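Side-chain contacts in 49 protein (PDB 6A4V), which probably promotes virus replication by interacting with the host's poly(ADP-ribose) polymerase 1: residues B[287-292]-B[296-301]; B[256-261]-B[281-286]. One frame throughout, in Å; residues are numbered along the deposited sequence.

Interaction 1 (B[287-292]-B[296-301])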
loop_
_atom_site.group_PDB
_atom_site.type_symbol
_atom_site.label_atom_id
_atom_site.label_comp_id
_atom_site.label_asym_id
_atom_site.label_seq_id
_atom_site.Cartn_x
_atom_site.Cartn_y
_atom_site.Cartn_z
ATOM N N HIS B 287 15.614 5.905 14.218
ATOM C CA HIS B 287 16.588 4.956 14.604
ATOM C C HIS B 287 16.044 3.533 14.419
ATOM O O HIS B 287 16.824 2.596 14.091
ATOM C CB HIS B 287 17.007 5.208 16.062
ATOM C CG HIS B 287 18.243 4.456 16.424
ATOM N ND1 HIS B 287 18.208 3.124 16.841
ATOM C CD2 HIS B 287 19.546 4.798 16.356
ATOM C CE1 HIS B 287 19.440 2.698 17.057
ATOM N NE2 HIS B 287 20.273 3.705 16.751
ATOM N N ARG B 288 14.745 3.312 14.703
ATOM C CA ARG B 288 14.205 1.950 14.525
ATOM C C ARG B 288 14.077 1.646 13.029
ATOM O O ARG B 288 14.278 0.486 12.634
ATOM C CB ARG B 288 12.823 1.739 15.159
ATOM C CG ARG B 288 12.354 0.283 15.171
ATOM C CD ARG B 288 13.225 -0.540 16.113
ATOM N NE ARG B 288 12.764 -1.912 16.273
ATOM C CZ ARG B 288 13.224 -2.963 15.602
ATOM N NH1 ARG B 288 14.440 -2.957 15.072
ATOM N NH2 ARG B 288 12.434 -4.013 15.442
ATOM N N LEU B 289 13.667 2.661 12.240
ATOM C CA LEU B 289 13.506 2.523 10.851
ATOM C C LEU B 289 14.751 1.961 10.137
ATOM O O LEU B 289 14.637 1.354 9.066
ATOM C CB LEU B 289 13.109 3.881 10.293
ATOM C CG LEU B 289 12.721 3.899 8.827
ATOM C CD1 LEU B 289 11.470 3.028 8.572
ATOM C CD2 LEU B 289 12.496 5.360 8.440
ATOM N N GLN B 290 15.936 2.113 10.712
ATOM C CA GLN B 290 17.110 1.689 10.010
ATOM C C GLN B 290 17.275 0.175 10.141
ATOM O O GLN B 290 18.045 -0.412 9.380
ATOM C CB GLN B 290 18.377 2.405 10.497
ATOM C CG GLN B 290 18.255 3.915 10.611
ATOM C CD GLN B 290 17.876 4.597 9.318
ATOM O OE1 GLN B 290 16.985 5.457 9.286
ATOM N NE2 GLN B 290 18.472 4.131 8.236
ATOM N N THR B 291 16.615 -0.459 11.114
ATOM C CA THR B 291 16.797 -1.917 11.291
ATOM C C THR B 291 15.509 -2.656 10.921
ATOM O O THR B 291 15.577 -3.777 10.531
ATOM C CB THR B 291 17.307 -2.247 12.696
ATOM O OG1 THR B 291 16.596 -1.393 13.596
ATOM C CG2 THR B 291 18.795 -2.023 12.831
ATOM N N SER B 292 14.351 -2.002 11.080
ATOM C CA SER B 292 13.070 -2.484 10.549
ATOM C C SER B 292 12.381 -1.392 9.721
ATOM O O SER B 292 11.566 -0.528 10.223
ATOM C CB SER B 292 12.155 -3.020 11.609
ATOM O OG SER B 292 12.098 -2.113 12.677
ATOM N N LEU B 296 4.649 -0.049 9.006
ATOM C CA LEU B 296 4.048 0.444 10.286
ATOM C C LEU B 296 4.837 1.637 10.817
ATOM O O LEU B 296 4.214 2.669 11.290
ATOM C CB LEU B 296 3.975 -0.690 11.324
ATOM C CG LEU B 296 3.157 -1.905 10.918
ATOM C CD1 LEU B 296 3.204 -2.943 12.043
ATOM C CD2 LEU B 296 1.703 -1.505 10.640
ATOM N N VAL B 297 6.182 1.587 10.685
ATOM C CA VAL B 297 7.037 2.680 11.194
ATOM C C VAL B 297 6.756 3.954 10.418
ATOM O O VAL B 297 6.604 5.102 10.987
ATOM C CB VAL B 297 8.535 2.329 11.236
ATOM C CG1 VAL B 297 9.354 3.483 11.737
ATOM C CG2 VAL B 297 8.888 1.115 12.064
ATOM N N PHE B 298 6.764 3.861 9.110
ATOM C CA PHE B 298 6.440 5.074 8.299
ATOM C C PHE B 298 5.108 5.655 8.733
ATOM O O PHE B 298 5.042 6.890 8.923
ATOM C CB PHE B 298 6.401 4.795 6.804
ATOM C CG PHE B 298 7.754 4.454 6.262
ATOM C CD1 PHE B 298 8.709 5.454 6.094
ATOM C CD2 PHE B 298 8.135 3.121 6.123
ATOM C CE1 PHE B 298 9.966 5.139 5.602
ATOM C CE2 PHE B 298 9.407 2.810 5.678
ATOM C CZ PHE B 298 10.277 3.822 5.347
ATOM N N ASP B 299 4.128 4.787 9.018
ATOM C CA ASP B 299 2.832 5.282 9.430
ATOM C C ASP B 299 2.943 6.060 10.739
ATOM O O ASP B 299 2.329 7.092 10.925
ATOM C CB ASP B 299 1.794 4.158 9.567
ATOM C CG ASP B 299 1.206 3.622 8.255
ATOM O OD1 ASP B 299 0.945 4.459 7.371
ATOM O OD2 ASP B 299 0.941 2.352 8.158
ATOM N N GLU B 300 3.632 5.488 11.726
ATOM C CA GLU B 300 3.859 6.241 13.002
ATOM C C GLU B 300 4.606 7.561 12.788
ATOM O O GLU B 300 4.244 8.596 13.327
ATOM C CB GLU B 300 4.582 5.369 14.015
ATOM C CG GLU B 300 4.103 5.700 15.398
ATOM C CD GLU B 300 4.842 4.928 16.442
ATOM O OE1 GLU B 300 5.025 3.633 16.232
ATOM O OE2 GLU B 300 5.259 5.635 17.396
ATOM N N ILE B 301 5.633 7.549 11.950
ATOM C CA ILE B 301 6.353 8.787 11.690
ATOM C C ILE B 301 5.430 9.861 11.110
ATOM O O ILE B 301 5.529 10.986 11.493
ATOM C CB ILE B 301 7.551 8.519 10.778
ATOM C CG1 ILE B 301 8.644 7.740 11.485
ATOM C CG2 ILE B 301 8.088 9.790 10.206
ATOM C CD1 ILE B 301 9.612 7.116 10.496
#
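Leu-289, near the C-terminal end of helix 274-289, pushes both of its methyl groups into the side of helix 295-312 and carries most of this contact. With CG anti to the backbone N (chi1 -173°), its branch is thrown across the gap. CD1 then lies over one face of the Phe-298 ring, off centre toward the rim: it is 3.8 Å from the ring centroid in a CH-pi contact, and its closest ring atom is CZ of Phe-298 at 3.5 Å. The same CD1 touches CG1 of Val-297 at 3.8 Å. The other methyl, CD2, meets CD1 of Ile-301 at 4.0 Å, the two side chains crossing at about a right angle. A forked leucine suits this place because its two methyls can reach Val-297, Phe-298 and, a turn on, Ile-301. Phe-298 and Ile-301 also pack on Cys-73 of helix 61-85, and Phe-250 of helix 238-262 touches Leu-289 and Ile-301, so the apolar cluster is shared by four helices.

The two helices form an alpha-helical hairpin, consecutive in the chain and joined by a short turn. At the turn the packing thins: across the gap the backbone O of Ser-292 merely touches CG2 of Val-297, at 3.6 Å.

Polar groups take over on the more exposed side. The carbonyl O of Arg-288 accepts from the backbone N of both Thr-291 and Ser-292, and OG1 of Thr-291 adds a bond of 3.1 Å, tilted 33° from the carbonyl plane. OG of Ser-292 sits 3.2 Å above the centre of the Arg-288 guanidinium plane, while Arg-288 NH1 makes a weak, bent bond to Thr-291 OG1. The guanidinium group itself leads away from helix 295-312, and its NE forms a long, weak ion pair with Glu-95 of the second subunit.

Interaction 2 (B[256-261]-B[281-286])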
loop_
_atom_site.group_PDB
_atom_site.type_symbol
_atom_site.label_atom_id
_atom_site.label_comp_id
_atom_site.label_asym_id
_atom_site.label_seq_id
_atom_site.Cartn_x
_atom_site.Cartn_y
_atom_site.Cartn_z
ATOM N N GLU B 256 18.842 17.486 10.571
ATOM C CA GLU B 256 18.770 18.837 10.281
ATOM C C GLU B 256 17.647 19.469 11.097
ATOM O O GLU B 256 17.877 20.488 11.708
ATOM C CB GLU B 256 18.522 19.088 8.794
ATOM C CG GLU B 256 18.178 20.526 8.519
ATOM C CD GLU B 256 17.936 20.975 7.093
ATOM O OE1 GLU B 256 18.309 22.109 6.825
ATOM O OE2 GLU B 256 17.313 20.245 6.284
ATOM N N LEU B 257 16.426 18.902 11.039
ATOM C CA LEU B 257 15.311 19.467 11.764
ATOM C C LEU B 257 15.655 19.585 13.252
ATOM O O LEU B 257 15.236 20.536 13.867
ATOM C CB LEU B 257 14.070 18.590 11.597
ATOM C CG LEU B 257 12.886 18.951 12.516
ATOM C CD1 LEU B 257 12.055 20.049 11.906
ATOM C CD2 LEU B 257 12.002 17.769 12.771
ATOM N N GLU B 258 16.286 18.555 13.843
ATOM C CA GLU B 258 16.601 18.595 15.273
ATOM C C GLU B 258 17.538 19.791 15.568
ATOM O O GLU B 258 17.446 20.450 16.602
ATOM C CB GLU B 258 17.314 17.338 15.778
ATOM C CG GLU B 258 16.564 16.039 15.682
ATOM C CD GLU B 258 17.373 14.873 16.227
ATOM O OE1 GLU B 258 18.614 14.845 15.986
ATOM O OE2 GLU B 258 16.768 14.002 16.905
ATOM N N ALA B 259 18.477 20.067 14.661
ATOM C CA ALA B 259 19.428 21.128 14.926
ATOM C C ALA B 259 18.697 22.464 14.887
ATOM O O ALA B 259 18.632 23.172 15.920
ATOM C CB ALA B 259 20.571 21.086 13.955
ATOM N N ILE B 260 18.148 22.744 13.703
ATOM C CA ILE B 260 17.297 23.858 13.415
ATOM C C ILE B 260 16.396 24.192 14.599
ATOM O O ILE B 260 16.193 25.355 14.900
ATOM C CB ILE B 260 16.477 23.538 12.143
ATOM C CG1 ILE B 260 17.324 23.781 10.896
ATOM C CG2 ILE B 260 15.177 24.311 12.082
ATOM C CD1 ILE B 260 16.564 23.577 9.605
ATOM N N VAL B 261 15.734 23.182 15.163
ATOM C CA VAL B 261 14.692 23.447 16.144
ATOM C C VAL B 261 15.376 24.025 17.381
ATOM O O VAL B 261 14.879 24.994 17.957
ATOM C CB VAL B 261 13.823 22.202 16.438
ATOM C CG1 VAL B 261 13.121 22.245 17.801
ATOM C CG2 VAL B 261 12.789 22.031 15.341
ATOM N N ASN B 281 10.649 11.377 20.238
ATOM C CA ASN B 281 9.872 10.292 19.663
ATOM C C ASN B 281 10.297 10.071 18.199
ATOM O O ASN B 281 10.602 8.938 17.796
ATOM C CB ASN B 281 8.401 10.661 19.791
ATOM C CG ASN B 281 7.458 9.492 19.655
ATOM O OD1 ASN B 281 7.728 8.399 20.166
ATOM N ND2 ASN B 281 6.365 9.729 18.936
ATOM N N LEU B 282 10.305 11.166 17.434
ATOM C CA LEU B 282 10.673 11.163 16.027
ATOM C C LEU B 282 12.038 10.521 15.870
ATOM O O LEU B 282 12.296 9.762 14.941
ATOM C CB LEU B 282 10.706 12.583 15.431
ATOM C CG LEU B 282 11.085 12.567 13.938
ATOM C CD1 LEU B 282 10.303 11.447 13.240
ATOM C CD2 LEU B 282 10.801 13.896 13.246
ATOM N N ASN B 283 12.932 10.849 16.805
ATOM C CA ASN B 283 14.323 10.378 16.710
ATOM C C ASN B 283 14.378 8.864 16.922
ATOM O O ASN B 283 14.987 8.152 16.119
ATOM C CB ASN B 283 15.224 11.197 17.642
ATOM C CG ASN B 283 16.555 10.518 17.852
ATOM O OD1 ASN B 283 17.363 10.442 16.919
ATOM N ND2 ASN B 283 16.686 9.890 19.017
ATOM N N HIS B 284 13.664 8.363 17.957
ATOM C CA HIS B 284 13.541 6.898 18.261
ATOM C C HIS B 284 12.987 6.117 17.071
ATOM O O HIS B 284 13.434 5.005 16.763
ATOM C CB HIS B 284 12.585 6.680 19.464
ATOM C CG HIS B 284 13.127 7.094 20.788
ATOM N ND1 HIS B 284 12.371 7.840 21.695
ATOM C CD2 HIS B 284 14.318 6.850 21.384
ATOM C CE1 HIS B 284 13.068 8.043 22.794
ATOM N NE2 HIS B 284 14.275 7.449 22.627
ATOM N N LEU B 285 11.987 6.707 16.403
ATOM C CA LEU B 285 11.416 6.086 15.259
ATOM C C LEU B 285 12.443 5.926 14.128
ATOM O O LEU B 285 12.514 4.785 13.504
ATOM C CB LEU B 285 10.186 6.907 14.833
ATOM C CG LEU B 285 8.932 6.571 15.657
ATOM C CD1 LEU B 285 7.847 7.582 15.443
ATOM C CD2 LEU B 285 8.452 5.179 15.370
ATOM N N LEU B 286 13.180 7.025 13.835
ATOM C CA LEU B 286 14.132 7.050 12.730
ATOM C C LEU B 286 15.219 6.024 12.967
ATOM O O LEU B 286 15.607 5.287 12.066
ATOM C CB LEU B 286 14.678 8.467 12.499
ATOM C CG LEU B 286 14.093 9.142 11.255
ATOM C CD1 LEU B 286 14.364 8.295 10.024
ATOM C CD2 LEU B 286 12.593 9.390 11.408
#
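Two side-chain pairs, one apolar and one polar, bridge the space between Leu-257 and Glu-258 of helix 238-262 and Leu-282 and Asn-283 of helix 274-289. The helices stand well apart here: the closest CA atoms, those of Glu-258 and Asn-283, are 8.6 Å from each other.

The apolar pair is a single methyl-to-methyl touch, Leu-257 CD2 against Leu-282 CD2 at 4.1 Å. Each leucine holds CG anti to its own backbone N, which sends both branches into the gap, where the side chains cross at about a right angle. Long, branched leucines suit such a gap, being able to meet midway and still pack on other helices: Leu-257 also rests on Val-62, Cys-65 and Leu-66 of helix 61-85, and Leu-282 on Leu-305 of helix 295-312. The leucine pair thus belongs to the core of a helical bundle, toward the end of helix 238-262 that leads into the connection to helix 274-289.

The polar pair lies at the partly exposed border, where polar ends can remain while the long chain of Glu-258 spans the gap. That chain runs out fully extended beyond CG (chi2 -179°), which carries its carboxylate to the other helix. There OE2 stops 3.3 Å from CB of Asn-283 and 3.6 Å from its OD1, with the carboxylate and amide planes 36° apart.

If the glutamate is charged, OE2 of Glu-258 and OD1 of Asn-283 would be expected to repel mildly. The closest touch is made to the CB carbon instead, and the polar pair acts mainly as a border of van der Waals contact, leaving the leucines to supply the apolar attraction.

In the fold
Helix 274-289 takes part in both contacts, meeting helix 238-262 in interaction 2 and, further along, helix 295-312 in interaction 1. Their centres lie 13 Å apart, and they touch directly: Leu-285 packs on Val-297, Glu-300 and Ile-301, and Leu-286 on Ile-301. Both join helices consecutive in the chain, but interaction 1 is the more buried, a dense apolar cluster with an aromatic face. Interaction 2 covers about half as much surface and mixes one leucine pair with a polar pair at the border. Both reach the second subunit, but differently: Asp-299 and Glu-300 of segment 296-301 form salt bridges to it, whereas residues of 281-286 pack on it.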